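Ribose-phosphate pyrophosphokinase (PDB 5MP7) probably makes the central metabolite PRPP by moving the pyrophosphoryl group of ATP onto the 1-hydroxyl of ribose 5-phosphate, with magnesium as cofactor. Local coordinates at residues 73-76 / 77-81; 118-121 / 122-126. All coordinates share one frame; numbering follows the deposited sequence.

Contact 1. Residues 73-76 / 77-81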
loop_
_atom_site.group_PDB
_atom_site.type_symbol
_atom_site.label_atom_id
_atom_site.label_comp_id
_atom_site.label_asym_id
_atom_site.label_seq_id
_atom_site.Cartn_x
_atom_site.Cartn_y
_atom_site.Cartn_z
ATOM N N GLN A 73 -27.068 15.344 -36.599
ATOM C CA GLN A 73 -27.013 13.908 -36.725
ATOM C C GLN A 73 -27.802 13.394 -37.937
ATOM O O GLN A 73 -27.346 12.518 -38.660
ATOM C CB GLN A 73 -27.588 13.292 -35.467
ATOM C CG GLN A 73 -27.512 11.791 -35.428
ATOM C CD GLN A 73 -28.332 11.229 -34.279
ATOM O OE1 GLN A 73 -28.593 11.929 -33.302
ATOM N NE2 GLN A 73 -28.726 9.957 -34.388
ATOM N N TRP A 74 -28.986 13.944 -38.163
ATOM C CA TRP A 74 -29.831 13.436 -39.249
ATOM C C TRP A 74 -29.361 13.921 -40.595
ATOM O O TRP A 74 -29.529 13.237 -41.604
ATOM C CB TRP A 74 -31.300 13.781 -39.048
ATOM C CG TRP A 74 -31.862 13.354 -37.755
ATOM C CD1 TRP A 74 -32.449 14.161 -36.851
ATOM C CD2 TRP A 74 -31.856 12.054 -37.188
ATOM N NE1 TRP A 74 -32.816 13.453 -35.743
ATOM C CE2 TRP A 74 -32.478 12.145 -35.930
ATOM C CE3 TRP A 74 -31.397 10.817 -37.619
ATOM C CZ2 TRP A 74 -32.671 11.044 -35.092
ATOM C CZ3 TRP A 74 -31.573 9.709 -36.772
ATOM C CH2 TRP A 74 -32.219 9.840 -35.521
ATOM N N LEU A 75 -28.784 15.103 -40.608
ATOM C CA LEU A 75 -28.162 15.644 -41.816
ATOM C C LEU A 75 -26.946 14.816 -42.240
ATOM O O LEU A 75 -26.813 14.475 -43.419
ATOM C CB LEU A 75 -27.776 17.116 -41.595
ATOM C CG LEU A 75 -27.121 17.784 -42.787
ATOM C CD1 LEU A 75 -28.005 17.735 -44.044
ATOM C CD2 LEU A 75 -26.782 19.215 -42.377
ATOM N N MET A 76 -26.078 14.469 -41.284
ATOM C CA MET A 76 -24.956 13.542 -41.572
ATOM C C MET A 76 -25.426 12.159 -42.003
ATOM O O MET A 76 -24.860 11.608 -42.906
ATOM C CB MET A 76 -24.038 13.372 -40.391
ATOM C CG MET A 76 -23.204 14.615 -40.100
ATOM S SD MET A 76 -22.164 15.211 -41.453
ATOM C CE MET A 76 -21.411 13.681 -42.028
ATOM N N GLU A 77 -26.503 11.635 -41.414
ATOM C CA GLU A 77 -27.013 10.348 -41.838
ATOM C C GLU A 77 -27.447 10.371 -43.297
ATOM O O GLU A 77 -27.176 9.439 -44.029
ATOM C CB GLU A 77 -28.152 9.866 -40.916
ATOM C CG GLU A 77 -28.752 8.524 -41.342
ATOM C CD GLU A 77 -29.680 7.880 -40.291
ATOM O OE1 GLU A 77 -30.900 8.235 -40.213
ATOM O OE2 GLU A 77 -29.194 6.968 -39.562
ATOM N N GLN A 78 -28.145 11.425 -43.707
ATOM C CA GLN A 78 -28.559 11.581 -45.092
ATOM C C GLN A 78 -27.368 11.694 -46.035
ATOM O O GLN A 78 -27.352 11.048 -47.078
ATOM C CB GLN A 78 -29.473 12.795 -45.233
ATOM C CG GLN A 78 -30.073 12.944 -46.614
ATOM C CD GLN A 78 -31.272 13.854 -46.624
ATOM O OE1 GLN A 78 -31.249 14.882 -45.974
ATOM N NE2 GLN A 78 -32.338 13.458 -47.298
ATOM N N LEU A 79 -26.362 12.490 -45.671
ATOM C CA LEU A 79 -25.152 12.597 -46.497
ATOM C C LEU A 79 -24.406 11.281 -46.616
ATOM O O LEU A 79 -23.913 10.970 -47.700
ATOM C CB LEU A 79 -24.176 13.644 -45.951
ATOM C CG LEU A 79 -24.692 15.076 -45.937
ATOM C CD1 LEU A 79 -23.763 15.944 -45.122
ATOM C CD2 LEU A 79 -24.852 15.616 -47.334
ATOM N N ILE A 80 -24.333 10.525 -45.524
ATOM C CA ILE A 80 -23.673 9.207 -45.526
ATOM C C ILE A 80 -24.415 8.204 -46.436
ATOM O O ILE A 80 -23.790 7.506 -47.199
ATOM C CB ILE A 80 -23.491 8.685 -44.109
ATOM C CG1 ILE A 80 -22.368 9.456 -43.452
ATOM C CG2 ILE A 80 -23.109 7.228 -44.067
ATOM C CD1 ILE A 80 -22.434 9.426 -41.930
ATOM N N MET A 81 -25.742 8.197 -46.388
ATOM C CA MET A 81 -26.543 7.359 -47.269
ATOM C C MET A 81 -26.366 7.727 -48.727
ATOM O O MET A 81 -26.326 6.857 -49.593
ATOM C CB MET A 81 -28.038 7.460 -46.918
ATOM C CG MET A 81 -28.404 6.614 -45.716
ATOM S SD MET A 81 -30.030 6.911 -44.970
ATOM C CE MET A 81 -31.064 6.021 -46.095
#
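Trp-74 and Glu-77 lie alongside each other on one flank of helix 71-87. The carboxylate lies at the rim of the indole, near its plane: Glu-77 OE1 is 3.7 Å from Trp-74 CE3, and the ring and carboxylate planes are turned 50° from each other. The C-H edge of an aromatic ring is probably an electrostatically reasonable neighbour for such an oxygen. Glu-77 reaches this place with CG anti to its backbone nitrogen (chi1 179°) and an extended chain. A long acid suits the spot, because its buried oxygens have partners beyond the helix turn: OE1 takes a hydrogen bond from Gln-65 and OE2 pairs with Arg-18. The side-chain amide carbon CD of Gln-73 lies over one face of the indole, 4.2 Å above it and offset toward the rim.

Another side of the helix is apolar. Met-76, bent at chi2 (-57°) and again at chi3, crosses Leu-79 at a slant. Met-76 SD is 4.1 Å from Leu-79 CD1, and Met-76 CE is 4.4 Å from Ile-80 CD1; an unbranched, flexible thioether can bend to touch both. The backbone hydrogen bonds are regular, as in Ile-80 N to Met-76 O at 2.9 Å. The chemistry implies that the buried Glu-77 carboxylate is probably kept ionised by Arg-18, while Met-76 packs both on Ile-48 and on Asn-72 of the second subunit.

Contact 2. Residues 118-121 / 122-126; sequences RLVA and DLLKT
Arg-118 starts out with CG opposite its backbone nitrogen (chi1 168°) and then bends at chi2, whereas Asp-122 sets CG beside its own nitrogen (chi1 -67°); these two choices bring guanidinium and carboxylate together one helical turn apart. The grip is side-on and falls on a single oxygen. Arg-118 NE gives Asp-122 OD1 a nearly straight bond of 2.8 Å, and Arg-118 NH1 adds a longer, more bent one of 3.3 Å to OD1. OD1 lies in the guanidinium plane; NE approaches it on the syn side but out of the carboxylate plane. The two planes stand 70° apart, so this is not the flat two-nitrogen, two-oxygen pairing. Arginine, long enough to span the turn, and the short aspartate fit a partly exposed flank, where Arg-118 also packs on Arg-87 of the second subunit.

On the buried flanks, Leu-119 CD1 meets Leu-123 CD2 at 3.9 Å, the two chains slanting across each other, while Val-120 and Leu-124 run alongside, Val-120 CG1 3.9 Å from Leu-124 CD1. These last two suit a face packed on Tyr-100, Tyr-102 and helix 71-87 (Leu-79, Ile-82). Asp-122 O accepts from both Thr-126 N and Thr-126 OG1, each at 2.9 Å, from opposite faces of its carbonyl plane; the hydroxyl is also hydrogen-bonded to Thr-126 OG1 of the second subunit. A salt bridge on one flank and i to i+4 apolar pairs on the others give helix 116-127 an amphipathic character; it connects parallel strands 92-97 and 131-135 in a beta-alpha-beta unit.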
loop_
_atom_site.group_PDB
_atom_site.type_symbol
_atom_site.label_atom_id
_atom_site.label_comp_id
_atom_site.label_asym_id
_atom_site.label_seq_id
_atom_site.Cartn_x
_atom_site.Cartn_y
_atom_site.Cartn_z
ATOM N N ARG A 118 -26.909 27.632 -47.929
ATOM C CA ARG A 118 -26.132 27.395 -49.138
ATOM C C ARG A 118 -25.116 26.265 -48.885
ATOM O O ARG A 118 -24.881 25.432 -49.757
ATOM C CB ARG A 118 -25.456 28.695 -49.639
ATOM C CG ARG A 118 -24.384 28.509 -50.726
ATOM C CD ARG A 118 -24.946 27.841 -51.956
ATOM N NE ARG A 118 -24.005 27.327 -52.934
ATOM C CZ ARG A 118 -23.541 27.955 -54.012
ATOM N NH1 ARG A 118 -22.758 27.290 -54.846
ATOM N NH2 ARG A 118 -23.809 29.231 -54.281
ATOM N N LEU A 119 -24.535 26.225 -47.695
ATOM C CA LEU A 119 -23.584 25.156 -47.361
ATOM C C LEU A 119 -24.261 23.791 -47.391
ATOM O O LEU A 119 -23.704 22.865 -47.917
ATOM C CB LEU A 119 -22.948 25.375 -45.991
ATOM C CG LEU A 119 -22.000 24.297 -45.472
ATOM C CD1 LEU A 119 -20.733 24.241 -46.292
ATOM C CD2 LEU A 119 -21.709 24.551 -44.005
ATOM N N VAL A 120 -25.491 23.691 -46.892
ATOM C CA VAL A 120 -26.245 22.439 -46.952
ATOM C C VAL A 120 -26.431 21.953 -48.382
ATOM O O VAL A 120 -26.264 20.763 -48.667
ATOM C CB VAL A 120 -27.603 22.585 -46.270
ATOM C CG1 VAL A 120 -28.536 21.409 -46.565
ATOM C CG2 VAL A 120 -27.421 22.701 -44.768
ATOM N N ALA A 121 -26.805 22.850 -49.288
ATOM C CA ALA A 121 -26.966 22.460 -50.693
ATOM C C ALA A 121 -25.661 21.978 -51.312
ATOM O O ALA A 121 -25.688 21.039 -52.073
ATOM C CB ALA A 121 -27.557 23.597 -51.524
ATOM N N ASP A 122 -24.549 22.630 -50.986
ATOM C CA ASP A 122 -23.242 22.252 -51.508
ATOM C C ASP A 122 -22.788 20.901 -50.985
ATOM O O ASP A 122 -22.205 20.123 -51.729
ATOM C CB ASP A 122 -22.185 23.266 -51.134
ATOM C CG ASP A 122 -22.382 24.635 -51.823
ATOM O OD1 ASP A 122 -23.049 24.680 -52.890
ATOM O OD2 ASP A 122 -21.837 25.665 -51.301
ATOM N N LEU A 123 -23.026 20.641 -49.705
ATOM C CA LEU A 123 -22.716 19.357 -49.134
ATOM C C LEU A 123 -23.546 18.223 -49.753
ATOM O O LEU A 123 -23.015 17.168 -50.016
ATOM C CB LEU A 123 -22.945 19.381 -47.622
ATOM C CG LEU A 123 -22.212 20.396 -46.768
ATOM C CD1 LEU A 123 -22.533 20.110 -45.328
ATOM C CD2 LEU A 123 -20.722 20.433 -46.998
ATOM N N LEU A 124 -24.835 18.433 -49.979
ATOM C CA LEU A 124 -25.667 17.437 -50.660
ATOM C C LEU A 124 -25.175 17.159 -52.069
ATOM O O LEU A 124 -25.216 16.017 -52.513
ATOM C CB LEU A 124 -27.140 17.867 -50.719
ATOM C CG LEU A 124 -27.887 17.859 -49.377
ATOM C CD1 LEU A 124 -29.131 18.754 -49.382
ATOM C CD2 LEU A 124 -28.300 16.448 -49.009
ATOM N N LYS A 125 -24.747 18.207 -52.785
ATOM C CA LYS A 125 -24.160 18.049 -54.118
ATOM C C LYS A 125 -22.849 17.247 -54.102
ATOM O O LYS A 125 -22.658 16.362 -54.923
ATOM C CB LYS A 125 -23.862 19.430 -54.739
ATOM C CG LYS A 125 -23.385 19.432 -56.186
ATOM C CD LYS A 125 -24.519 18.961 -57.062
ATOM C CE LYS A 125 -24.147 18.822 -58.530
ATOM N NZ LYS A 125 -25.247 18.030 -59.186
ATOM N N THR A 126 -21.956 17.585 -53.186
ATOM C CA THR A 126 -20.718 16.890 -53.020
ATOM C C THR A 126 -20.912 15.395 -52.632
ATOM O O THR A 126 -20.177 14.527 -53.099
ATOM C CB THR A 126 -19.917 17.576 -51.918
ATOM O OG1 THR A 126 -19.662 18.931 -52.278
ATOM C CG2 THR A 126 -18.584 16.891 -51.678
#

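Contacts 1 and 2 belong to successive beta-alpha-beta units that share strand 92-97, and their helices pack against each other in the N-terminal domain. Their centres are 12 Å apart. Leu-79 CD2 lies 3.6 Å from the backbone oxygen of Leu-123, and Leu-75 touches Val-120, so the Leu-75 and Leu-79 face of 73-81 meets the apolar side of 118-126. Both contacts are largely buried and both touch the second subunit. Their charges differ in setting: the acid of contact 1 is buried and finds its basic partner outside the helix, whereas the salt bridge of contact 2 closes within one turn on a partly exposed flank.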